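Gamma-glutamyl-gamma-aminobutyrate hydrolase PuuD (Escherichia coli, PDB 6VTV) hydrolyses the gamma-glutamyl linkage of gamma-glutamyl-gamma-aminobutyrate, releasing 4-aminobutanoate and glutamate in the last step of the pathway from putrescine to 4-aminobutanoate. Local coordinates at residues F219-E228 with L240-C248; L71-L82 with E89-D97. All blocks are in the same frame, centred on the assembly; numbering follows the deposited sequence.

Contact 1: residues F219-E228 with L240-C248; sequences FALGVQWHPE and LFEGFITAC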
loop_
_atom_site.group_PDB
_atom_site.type_symbol
_atom_site.label_atom_id
_atom_site.label_comp_id
_atom_site.label_asym_id
_atom_site.label_seq_id
_atom_site.Cartn_x
_atom_site.Cartn_y
_atom_site.Cartn_z
ATOM N N PHE B 219 -14.860 19.341 1.803
ATOM C CA PHE B 219 -15.246 18.010 2.277
ATOM C C PHE B 219 -14.061 17.426 3.053
ATOM O O PHE B 219 -13.181 16.794 2.470
ATOM C CB PHE B 219 -15.653 17.106 1.130
ATOM C CG PHE B 219 -16.317 15.830 1.567
ATOM C CD1 PHE B 219 -15.563 14.744 1.983
ATOM C CD2 PHE B 219 -17.697 15.715 1.554
ATOM C CE1 PHE B 219 -16.171 13.571 2.385
ATOM C CE2 PHE B 219 -18.311 14.542 1.954
ATOM C CZ PHE B 219 -17.546 13.470 2.369
ATOM N N ALA B 220 -14.064 17.637 4.368
ATOM C CA ALA B 220 -13.080 17.039 5.270
ATOM C C ALA B 220 -13.876 16.407 6.407
ATOM O O ALA B 220 -14.085 17.031 7.448
ATOM C CB ALA B 220 -12.076 18.071 5.769
ATOM N N LEU B 221 -14.317 15.169 6.198
ATOM C CA LEU B 221 -15.252 14.498 7.088
ATOM C C LEU B 221 -14.573 13.347 7.815
ATOM O O LEU B 221 -13.796 12.592 7.220
ATOM C CB LEU B 221 -16.460 13.975 6.304
ATOM C CG LEU B 221 -17.441 13.069 7.050
ATOM C CD1 LEU B 221 -18.210 13.858 8.101
ATOM C CD2 LEU B 221 -18.391 12.391 6.074
ATOM N N GLY B 222 -14.869 13.218 9.097
ATOM C CA GLY B 222 -14.424 12.072 9.872
ATOM C C GLY B 222 -15.586 11.441 10.607
ATOM O O GLY B 222 -16.489 12.135 11.073
ATOM N N VAL B 223 -15.567 10.112 10.684
ATOM C CA VAL B 223 -16.565 9.360 11.432
ATOM C C VAL B 223 -15.845 8.413 12.380
ATOM O O VAL B 223 -14.759 7.905 12.078
ATOM C CB VAL B 223 -17.542 8.587 10.512
ATOM C CG1 VAL B 223 -18.241 9.540 9.555
ATOM C CG2 VAL B 223 -16.816 7.494 9.742
ATOM N N GLN B 224 -16.450 8.191 13.547
ATOM C CA GLN B 224 -15.839 7.343 14.562
ATOM C C GLN B 224 -16.137 5.866 14.345
ATOM O O GLN B 224 -15.360 5.016 14.797
ATOM C CB GLN B 224 -16.309 7.782 15.954
ATOM C CG GLN B 224 -15.687 7.019 17.115
ATOM C CD GLN B 224 -14.188 7.225 17.226
ATOM O OE1 GLN B 224 -13.724 8.237 17.754
ATOM N NE2 GLN B 224 -13.421 6.259 16.732
ATOM N N TRP B 225 -17.225 5.541 13.654
ATOM C CA TRP B 225 -17.579 4.155 13.392
ATOM C C TRP B 225 -16.837 3.661 12.150
ATOM O O TRP B 225 -15.941 4.326 11.626
ATOM C CB TRP B 225 -19.094 4.012 13.262
ATOM C CG TRP B 225 -19.716 4.816 12.161
ATOM C CD1 TRP B 225 -19.991 4.393 10.893
ATOM C CD2 TRP B 225 -20.170 6.174 12.237
ATOM N NE1 TRP B 225 -20.577 5.405 10.172
ATOM C CE2 TRP B 225 -20.698 6.509 10.974
ATOM C CE3 TRP B 225 -20.177 7.140 13.250
ATOM C CZ2 TRP B 225 -21.227 7.769 10.696
ATOM C CZ3 TRP B 225 -20.703 8.390 12.971
ATOM C CH2 TRP B 225 -21.220 8.693 11.705
ATOM N N HIS B 226 -17.208 2.472 11.667
ATOM C CA HIS B 226 -16.518 1.803 10.565
ATOM C C HIS B 226 -17.491 1.600 9.410
ATOM O O HIS B 226 -18.096 0.524 9.274
ATOM C CB HIS B 226 -15.925 0.469 11.017
ATOM C CG HIS B 226 -14.656 0.609 11.800
ATOM N ND1 HIS B 226 -13.432 0.208 11.308
ATOM C CD2 HIS B 226 -14.421 1.101 13.039
ATOM C CE1 HIS B 226 -12.498 0.449 12.210
ATOM N NE2 HIS B 226 -13.071 0.991 13.270
ATOM N N PRO B 227 -17.661 2.607 8.547
ATOM C CA PRO B 227 -18.539 2.433 7.381
ATOM C C PRO B 227 -17.935 1.567 6.287
ATOM O O PRO B 227 -18.660 1.173 5.365
ATOM C CB PRO B 227 -18.759 3.869 6.895
ATOM C CG PRO B 227 -17.513 4.589 7.305
ATOM C CD PRO B 227 -17.036 3.942 8.583
ATOM N N GLU B 228 -16.639 1.255 6.357
ATOM C CA GLU B 228 -16.026 0.402 5.345
ATOM C C GLU B 228 -16.494 -1.044 5.443
ATOM O O GLU B 228 -16.329 -1.801 4.481
ATOM C CB GLU B 228 -14.501 0.461 5.464
ATOM C CG GLU B 228 -13.919 -0.509 6.482
ATOM C CD GLU B 228 -13.995 0.012 7.906
ATOM O OE1 GLU B 228 -14.542 1.115 8.113
ATOM O OE2 GLU B 228 -13.502 -0.683 8.821
ATOM N N LEU B 240 -22.015 7.663 2.325
ATOM C CA LEU B 240 -20.836 8.373 2.815
ATOM C C LEU B 240 -19.682 8.265 1.829
ATOM O O LEU B 240 -19.036 9.266 1.495
ATOM C CB LEU B 240 -20.424 7.826 4.180
ATOM C CG LEU B 240 -21.371 8.106 5.344
ATOM C CD1 LEU B 240 -20.872 7.428 6.608
ATOM C CD2 LEU B 240 -21.520 9.602 5.557
ATOM N N PHE B 241 -19.402 7.050 1.353
ATOM C CA PHE B 241 -18.342 6.876 0.368
ATOM C C PHE B 241 -18.724 7.506 -0.966
ATOM O O PHE B 241 -17.862 8.045 -1.671
ATOM C CB PHE B 241 -18.019 5.392 0.202
ATOM C CG PHE B 241 -17.173 4.832 1.313
ATOM C CD1 PHE B 241 -15.803 5.055 1.355
ATOM C CD2 PHE B 241 -17.756 4.091 2.327
ATOM C CE1 PHE B 241 -15.034 4.539 2.385
ATOM C CE2 PHE B 241 -16.995 3.575 3.357
ATOM C CZ PHE B 241 -15.632 3.799 3.389
ATOM N N GLU B 242 -20.006 7.453 -1.332
ATOM C CA GLU B 242 -20.439 8.117 -2.557
ATOM C C GLU B 242 -20.225 9.622 -2.467
ATOM O O GLU B 242 -19.775 10.251 -3.435
ATOM C CB GLU B 242 -21.905 7.782 -2.848
ATOM C CG GLU B 242 -22.114 6.500 -3.665
ATOM C CD GLU B 242 -23.555 6.027 -3.588
ATOM O OE1 GLU B 242 -23.877 4.910 -4.054
ATOM O OE2 GLU B 242 -24.370 6.794 -3.038
ATOM N N GLY B 243 -20.511 10.207 -1.301
ATOM C CA GLY B 243 -20.311 11.636 -1.134
ATOM C C GLY B 243 -18.847 12.036 -1.145
ATOM O O GLY B 243 -18.491 13.107 -1.644
ATOM N N PHE B 244 -17.980 11.184 -0.591
ATOM C CA PHE B 244 -16.544 11.445 -0.636
ATOM C C PHE B 244 -16.034 11.470 -2.075
ATOM O O PHE B 244 -15.324 12.399 -2.480
ATOM C CB PHE B 244 -15.805 10.386 0.185
ATOM C CG PHE B 244 -14.310 10.475 0.090
ATOM C CD1 PHE B 244 -13.666 11.692 0.227
ATOM C CD2 PHE B 244 -13.550 9.340 -0.134
ATOM C CE1 PHE B 244 -12.292 11.776 0.142
ATOM C CE2 PHE B 244 -12.174 9.417 -0.221
ATOM C CZ PHE B 244 -11.544 10.638 -0.083
ATOM N N ILE B 245 -16.391 10.453 -2.862
ATOM C CA ILE B 245 -15.917 10.380 -4.243
ATOM C C ILE B 245 -16.484 11.531 -5.066
ATOM O O ILE B 245 -15.789 12.108 -5.913
ATOM C CB ILE B 245 -16.270 9.010 -4.852
ATOM C CG1 ILE B 245 -15.520 7.896 -4.121
ATOM C CG2 ILE B 245 -15.931 8.979 -6.327
ATOM C CD1 ILE B 245 -14.015 8.079 -4.116
ATOM N N THR B 246 -17.750 11.889 -4.825
ATOM C CA THR B 246 -18.342 13.040 -5.503
ATOM C C THR B 246 -17.576 14.318 -5.181
ATOM O O THR B 246 -17.395 15.181 -6.049
ATOM C CB THR B 246 -19.810 13.186 -5.102
ATOM O OG1 THR B 246 -20.537 12.015 -5.490
ATOM C CG2 THR B 246 -20.435 14.410 -5.768
ATOM N N ALA B 247 -17.120 14.454 -3.935
ATOM C CA ALA B 247 -16.325 15.617 -3.556
ATOM C C ALA B 247 -14.986 15.628 -4.280
ATOM O O ALA B 247 -14.512 16.687 -4.708
ATOM C CB ALA B 247 -16.113 15.633 -2.043
ATOM N N CYS B 248 -14.361 14.458 -4.427
ATOM C CA CYS B 248 -13.109 14.380 -5.172
ATOM C C CYS B 248 -13.324 14.722 -6.640
ATOM O O CYS B 248 -12.488 15.396 -7.254
ATOM C CB CYS B 248 -12.495 12.990 -5.016
ATOM S SG CYS B 248 -12.237 12.502 -3.294
#
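Leu240, on helix 235-254, packs against Leu221, Trp225 and Pro227, side chains of strand 220-223 and the loop after it. This is the class I glutamine amidotransferase fold, in which the strand leads to the catalytic His and Glu, here probably His226 and Glu228. Leu240 CD1 touches Pro227 and Trp225, 4.1 Å from Trp225 NE1, while Leu240 CD2 meets Leu221 CD2 at 4.2 Å. The ring of Phe241 comes edge-on to the Pro227-Glu228 peptide, with CE2 3.5 Å from Pro227 O. Ile117 and Phe115 of strand 114-117 also pack on this ring. The carbonyl O of Gly243 lies over one face of the Phe219 ring, near the rim, 3.9 Å from Phe219 CE2. Phe244 crosses Phe219 at about a right angle, with Phe244 CD1 3.8 Å from Phe219 CE1. With chi1 at -168° CG lies opposite the backbone N, and the Phe219 ring is turned to the helix. Ala247 closes the row, its CB 3.5 Å from Phe219 CB. No hydrogen bond joins 219-228 to 240-248; the contact is mostly apolar packing. Within 219-228, His226 ND1 donates in its ring plane to the syn lone pair of Glu228 OE2 at 2.6 Å, and Lys34 salt-bridges the same oxygen.

Contact 2: residues L71-L82 with E89-D97; sequences LPGSPSNVQPHL and EPDADPGRD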
loop_
_atom_site.group_PDB
_atom_site.type_symbol
_atom_site.label_atom_id
_atom_site.label_comp_id
_atom_site.label_asym_id
_atom_site.label_seq_id
_atom_site.Cartn_x
_atom_site.Cartn_y
_atom_site.Cartn_z
ATOM N N LEU B 71 -8.240 8.202 5.334
ATOM C CA LEU B 71 -7.622 7.834 6.605
ATOM C C LEU B 71 -8.353 6.643 7.206
ATOM O O LEU B 71 -9.396 6.819 7.856
ATOM C CB LEU B 71 -7.640 9.017 7.578
ATOM C CG LEU B 71 -6.969 10.320 7.142
ATOM C CD1 LEU B 71 -7.010 11.322 8.278
ATOM C CD2 LEU B 71 -5.538 10.079 6.693
ATOM N N PRO B 72 -7.858 5.421 7.031
ATOM C CA PRO B 72 -8.542 4.258 7.603
ATOM C C PRO B 72 -8.387 4.202 9.114
ATOM O O PRO B 72 -7.530 4.857 9.710
ATOM C CB PRO B 72 -7.845 3.064 6.938
ATOM C CG PRO B 72 -7.022 3.641 5.820
ATOM C CD PRO B 72 -6.681 5.033 6.239
ATOM N N GLY B 73 -9.244 3.398 9.731
ATOM C CA GLY B 73 -9.083 3.079 11.133
ATOM C C GLY B 73 -7.952 2.093 11.353
ATOM O O GLY B 73 -7.359 1.553 10.418
ATOM N N SER B 74 -7.653 1.853 12.628
ATOM C CA SER B 74 -6.553 0.975 13.006
ATOM C C SER B 74 -6.616 0.695 14.502
ATOM O O SER B 74 -7.127 1.526 15.263
ATOM C CB SER B 74 -5.210 1.607 12.634
ATOM O OG SER B 74 -4.117 0.791 13.024
ATOM N N PRO B 75 -6.119 -0.455 14.966
ATOM C CA PRO B 75 -6.054 -0.685 16.419
ATOM C C PRO B 75 -5.167 0.305 17.151
ATOM O O PRO B 75 -5.343 0.495 18.361
ATOM C CB PRO B 75 -5.505 -2.115 16.527
ATOM C CG PRO B 75 -5.836 -2.750 15.226
ATOM C CD PRO B 75 -5.741 -1.657 14.201
ATOM N N SER B 76 -4.220 0.938 16.465
ATOM C CA SER B 76 -3.305 1.849 17.132
ATOM C C SER B 76 -4.009 3.139 17.537
ATOM O O SER B 76 -5.013 3.543 16.942
ATOM C CB SER B 76 -2.121 2.171 16.221
ATOM O OG SER B 76 -2.487 3.109 15.226
ATOM N N ASN B 77 -3.471 3.778 18.577
ATOM C CA ASN B 77 -3.948 5.058 19.076
ATOM C C ASN B 77 -2.904 6.133 18.820
ATOM O O ASN B 77 -1.703 5.852 18.760
ATOM C CB ASN B 77 -4.266 4.996 20.576
ATOM C CG ASN B 77 -5.150 3.820 20.935
ATOM O OD1 ASN B 77 -6.278 3.716 20.457
ATOM N ND2 ASN B 77 -4.653 2.942 21.799
ATOM N N VAL B 78 -3.378 7.371 18.662
ATOM C CA VAL B 78 -2.478 8.499 18.471
ATOM C C VAL B 78 -1.637 8.701 19.725
ATOM O O VAL B 78 -2.119 8.538 20.853
ATOM C CB VAL B 78 -3.288 9.761 18.128
ATOM C CG1 VAL B 78 -2.371 10.957 17.910
ATOM C CG2 VAL B 78 -4.158 9.513 16.901
ATOM N N GLN B 79 -0.366 9.044 19.530
ATOM C CA GLN B 79 0.509 9.325 20.660
ATOM C C GLN B 79 -0.036 10.506 21.456
ATOM O O GLN B 79 -0.330 11.559 20.871
ATOM C CB GLN B 79 1.930 9.625 20.183
ATOM C CG GLN B 79 2.644 8.438 19.560
ATOM C CD GLN B 79 3.878 8.849 18.783
ATOM O OE1 GLN B 79 5.006 8.584 19.202
ATOM N NE2 GLN B 79 3.673 9.504 17.646
ATOM N N PRO B 80 -0.190 10.378 22.776
ATOM C CA PRO B 80 -0.814 11.461 23.554
ATOM C C PRO B 80 -0.048 12.774 23.518
ATOM O O PRO B 80 -0.654 13.827 23.751
ATOM C CB PRO B 80 -0.868 10.883 24.977
ATOM C CG PRO B 80 -0.821 9.396 24.783
ATOM C CD PRO B 80 0.067 9.181 23.596
ATOM N N HIS B 81 1.258 12.754 23.235
ATOM C CA HIS B 81 2.014 14.000 23.188
ATOM C C HIS B 81 1.668 14.851 21.975
ATOM O O HIS B 81 2.027 16.033 21.948
ATOM C CB HIS B 81 3.520 13.714 23.212
ATOM C CG HIS B 81 4.083 13.302 21.887
ATOM N ND1 HIS B 81 4.134 11.988 21.477
ATOM C CD2 HIS B 81 4.632 14.031 20.886
ATOM C CE1 HIS B 81 4.682 11.924 20.277
ATOM N NE2 HIS B 81 4.994 13.150 19.896
ATOM N N LEU B 82 0.980 14.288 20.979
ATOM C CA LEU B 82 0.591 15.075 19.816
ATOM C C LEU B 82 -0.544 16.041 20.126
ATOM O O LEU B 82 -0.749 16.996 19.369
ATOM C CB LEU B 82 0.202 14.154 18.660
ATOM C CG LEU B 82 1.381 13.474 17.960
ATOM C CD1 LEU B 82 0.894 12.510 16.890
ATOM C CD2 LEU B 82 2.327 14.507 17.365
ATOM N N GLU B 89 0.239 5.186 25.492
ATOM C CA GLU B 89 -0.886 4.270 25.457
ATOM C C GLU B 89 -0.453 3.009 24.725
ATOM O O GLU B 89 0.479 3.044 23.915
ATOM C CB GLU B 89 -2.100 4.898 24.756
ATOM C CG GLU B 89 -2.823 5.948 25.589
ATOM C CD GLU B 89 -3.368 5.390 26.891
ATOM O OE1 GLU B 89 -3.836 4.232 26.894
ATOM O OE2 GLU B 89 -3.332 6.110 27.911
ATOM N N PRO B 90 -1.092 1.875 25.009
ATOM C CA PRO B 90 -0.760 0.650 24.272
ATOM C C PRO B 90 -1.021 0.813 22.783
ATOM O O PRO B 90 -1.920 1.546 22.364
ATOM C CB PRO B 90 -1.688 -0.403 24.891
ATOM C CG PRO B 90 -2.032 0.135 26.238
ATOM C CD PRO B 90 -2.060 1.626 26.091
ATOM N N ASP B 91 -0.201 0.127 21.984
ATOM C CA ASP B 91 -0.341 0.092 20.532
ATOM C C ASP B 91 -0.213 1.478 19.912
ATOM O O ASP B 91 -1.217 2.112 19.575
ATOM C CB ASP B 91 -1.680 -0.539 20.139
ATOM C CG ASP B 91 -1.930 -1.857 20.844
ATOM O OD1 ASP B 91 -0.986 -2.670 20.944
ATOM O OD2 ASP B 91 -3.071 -2.077 21.302
ATOM N N ALA B 92 1.017 1.953 19.757
ATOM C CA ALA B 92 1.294 3.208 19.080
ATOM C C ALA B 92 1.831 2.945 17.678
ATOM O O ALA B 92 2.403 1.891 17.391
ATOM C CB ALA B 92 2.296 4.049 19.876
ATOM N N ASP B 93 1.630 3.922 16.800
ATOM C CA ASP B 93 2.155 3.879 15.434
ATOM C C ASP B 93 2.709 5.257 15.117
ATOM O O ASP B 93 2.075 6.056 14.417
ATOM C CB ASP B 93 1.071 3.461 14.436
ATOM C CG ASP B 93 1.625 3.166 13.049
ATOM O OD1 ASP B 93 0.905 2.528 12.250
ATOM O OD2 ASP B 93 2.773 3.557 12.755
ATOM N N PRO B 94 3.901 5.577 15.630
ATOM C CA PRO B 94 4.453 6.925 15.413
ATOM C C PRO B 94 4.641 7.274 13.949
ATOM O O PRO B 94 4.492 8.446 13.578
ATOM C CB PRO B 94 5.794 6.873 16.162
ATOM C CG PRO B 94 5.610 5.788 17.184
ATOM C CD PRO B 94 4.767 4.758 16.493
ATOM N N GLY B 95 4.953 6.291 13.103
ATOM C CA GLY B 95 5.104 6.571 11.685
ATOM C C GLY B 95 3.810 7.026 11.038
ATOM O O GLY B 95 3.798 7.986 10.264
ATOM N N ARG B 96 2.702 6.347 11.348
ATOM C CA ARG B 96 1.411 6.779 10.823
ATOM C C ARG B 96 1.026 8.147 11.371
ATOM O O ARG B 96 0.494 8.986 10.635
ATOM C CB ARG B 96 0.330 5.748 11.145
ATOM C CG ARG B 96 -1.072 6.338 11.121
ATOM C CD ARG B 96 -2.097 5.404 10.511
ATOM N NE ARG B 96 -3.378 6.086 10.343
ATOM C CZ ARG B 96 -4.496 5.499 9.931
ATOM N NH1 ARG B 96 -4.502 4.206 9.641
ATOM N NH2 ARG B 96 -5.610 6.208 9.809
ATOM N N ASP B 97 1.281 8.384 12.662
ATOM C CA ASP B 97 1.061 9.705 13.242
ATOM C C ASP B 97 1.766 10.781 12.428
ATOM O O ASP B 97 1.177 11.815 12.094
ATOM C CB ASP B 97 1.558 9.733 14.689
ATOM C CG ASP B 97 0.601 9.066 15.653
ATOM O OD1 ASP B 97 -0.479 8.612 15.216
ATOM O OD2 ASP B 97 0.934 8.996 16.855
HETATM O O HOH W 1 -1.432 1.926 12.947
HETATM O O HOH W 2 5.315 10.190 15.225
#
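Gln79 and Asp97 carry the main side-chain hydrogen bonds. Asp97 OD2 accepts twice, from Gln79 N at 3.0 Å and from Gln79 NE2 at 2.9 Å. The backbone N-H comes from the syn side and is nearly straight (170°). Gln79 NE2 donates to the anti lone pair of OD2, with amide and carboxylate planes 33° apart. Arg119 salt-bridges Asp97 OD1. Between backbones, Asn77 N donates to Asp91 O at 3.0 Å; Asn77 ND2 adds a weak side-chain bond to Pro90 O. These bonds tie the link after strand 68-71 to the approach and first turn of helix 94-109, in the Rossmann-like core of the amidotransferase fold. Gly73, near the predicted nucleophile Cys118, is in this link. Asp93 is the N-cap of the helix, its OD2 taking Arg96 N at 3.1 Å. The guanidinium edge of Arg96 meets Pro72 O, modelled too close for its detail to be sure; Arg96 NE salt-bridges Glu123. One water joins Ser74 OG, Ser76 OG and Asp93 OD1; Ser76 OG bonds Arg119, and Asp93 OD1 bonds Arg20 N. Apolar packing sets Leu82 CD1 3.6 Å from Asp97 CB and Pro80 CG 4.1 Å from Glu89 CG. The Pro94 ring packs on the Gln79 amide.

Overall arrangement
From the N terminus, contact 2 comes first. It closes the loop between 71-82 and 89-97, with six residues between, and ties the end of strand 68-71 to the start of helix 94-109. The chain then runs through strand 114-117 and the predicted nucleophile Cys118. Contact 1 follows, closing an eleven-residue link between 219-228 and 240-248, and packs strand 220-223 against helix 235-254. The two contacts are in series and neither nest nor cross. The centres of contact 1 and contact 2 lie about 21 Å apart. Strand 114-117 stands between strands 68-71 and 220-223 in the main sheet. Gly73 of contact 2 and His226 of contact 1 both lie near Cys118.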